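Local structure of tumor necrosis factor-inducible gene 6 protein (Homo sapiens, 2PF5) at residues Y78-R81 / L82-E86. The protein binds hyaluronan and other matrix glycans through its Link module and transfers heavy chains from inter-alpha-inhibitor onto hyaluronan during extracellular matrix remodelling. Residues are numbered along the deposited sequence; the frame is centred on the assembly and turned at random. Where two conformers were deposited one is given.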
# COMPACT_ATOMS: atom_id res chain seq x y z
N TYR A 78 4.29 8.26 -4.45
CA TYR A 78 5.02 7.93 -5.69
C TYR A 78 4.07 8.07 -6.89
O TYR A 78 4.44 7.78 -8.03
CB TYR A 78 5.56 6.50 -5.63
CG TYR A 78 6.82 6.28 -4.79
CD1 TYR A 78 7.37 7.30 -4.00
CD2 TYR A 78 7.44 5.03 -4.79
CE1 TYR A 78 8.52 7.08 -3.25
CE2 TYR A 78 8.57 4.80 -4.02
CZ TYR A 78 9.11 5.81 -3.26
OH TYR A 78 10.27 5.55 -2.54
N GLY A 79 2.84 8.53 -6.64
CA GLY A 79 1.88 8.79 -7.70
C GLY A 79 1.14 7.58 -8.26
O GLY A 79 1.48 6.45 -7.99
N ILE A 80 0.14 7.83 -9.10
CA ILE A 80 -0.48 6.72 -9.83
C ILE A 80 0.48 6.39 -10.98
O ILE A 80 0.75 7.27 -11.83
CB ILE A 80 -1.86 7.09 -10.36
CG1 ILE A 80 -2.83 7.30 -9.17
CG2 ILE A 80 -2.37 6.00 -11.35
CD1 ILE A 80 -4.08 8.03 -9.62
N ARG A 81 0.97 5.16 -10.96
CA ARG A 81 2.07 4.67 -11.81
C ARG A 81 1.54 4.32 -13.19
O ARG A 81 0.55 3.58 -13.32
CB ARG A 81 2.73 3.44 -11.19
CG ARG A 81 3.11 3.61 -9.65
CD ARG A 81 4.09 4.75 -9.43
NE ARG A 81 5.32 4.58 -10.20
CZ ARG A 81 6.15 5.56 -10.57
NH1 ARG A 81 7.21 5.24 -11.30
NH2 ARG A 81 5.94 6.85 -10.25
N LEU A 82 2.20 4.84 -14.21
CA LEU A 82 1.85 4.47 -15.57
C LEU A 82 2.04 2.95 -15.79
O LEU A 82 1.19 2.28 -16.37
CB LEU A 82 2.67 5.29 -16.57
CG LEU A 82 2.17 4.90 -17.96
CD1 LEU A 82 1.15 5.86 -18.48
CD2 LEU A 82 3.34 4.78 -18.86
N ASN A 83 3.17 2.43 -15.32
CA ASN A 83 3.53 1.04 -15.56
C ASN A 83 3.01 0.20 -14.40
O ASN A 83 3.60 0.22 -13.32
CB ASN A 83 5.04 0.90 -15.70
CG ASN A 83 5.50 -0.51 -15.94
OD1 ASN A 83 4.71 -1.45 -16.02
ND2 ASN A 83 6.81 -0.68 -16.00
N ARG A 84 1.90 -0.50 -14.63
CA ARG A 84 1.29 -1.37 -13.58
C ARG A 84 2.01 -2.70 -13.38
O ARG A 84 1.61 -3.49 -12.52
CB ARG A 84 -0.22 -1.58 -13.80
CG ARG A 84 -1.03 -0.26 -13.85
CD ARG A 84 -0.97 0.59 -12.61
NE ARG A 84 -1.65 1.87 -12.83
CZ ARG A 84 -2.98 2.04 -12.89
NH1 ARG A 84 -3.82 1.02 -12.70
NH2 ARG A 84 -3.47 3.25 -13.14
N SER A 85 3.08 -2.93 -14.12
CA SER A 85 3.91 -4.12 -13.90
C SER A 85 5.11 -3.79 -13.02
O SER A 85 5.96 -4.64 -12.76
CB SER A 85 4.32 -4.80 -15.22
OG SER A 85 5.34 -4.10 -15.90
N GLU A 86 5.18 -2.54 -12.53
CA GLU A 86 6.20 -2.24 -11.52
C GLU A 86 5.93 -3.14 -10.31
O GLU A 86 4.76 -3.50 -10.05
CB GLU A 86 6.14 -0.77 -11.10
CG GLU A 86 6.72 0.20 -12.16
CD GLU A 86 6.62 1.65 -11.72
OE1 GLU A 86 6.14 1.90 -10.57
OE2 GLU A 86 7.01 2.55 -12.50
O HOH W 1 -1.81 5.28 -14.63
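Arg81 lays the NE side of its guanidinium against the carboxylate of Glu86, five residues further on, in a side-on, two-pronged salt bridge. Arg81 NE donates to Glu86 OE1 at 2.8 Å in a nearly straight bond (166°). Arg81 NH1 meets Glu86 OE2 at 3.0 Å on its syn lone pair. The two planes are turned 34° apart, so the match is twisted rather than flat. Bends at chi2 and chi3 of Arg81 fold its chain back toward the strand, where Arg81 NH2 donates to Tyr78 O at 2.8 Å. All three guanidinium nitrogens are thereby engaged, which fixes the rotation of the group. Glu86 OE1 also accepts from Trp88 NE1, and the two donors would be expected to favour the charged carboxylate.

A second arginine secures the backbone at the start of the loop: Arg84 NE, with the acceptor in its guanidinium plane, binds Arg81 O at 2.8 Å. A water links that same oxygen to Arg84 NH2, and Ile80 CG2 lies 3.5 Å from this nitrogen. Arg84 further makes a cation-pi contact with Tyr16.

Within the turn, Asn83 OD1 takes Ser85 N at 2.9 Å and Ser85 OG at 2.7 Å. The arrangement exemplifies an Asx turn at Asn83 overlapping a type I beta turn, Asn83 to Glu86, in the loop that leads from strand 74-80 toward strand 89-93 of the Link module.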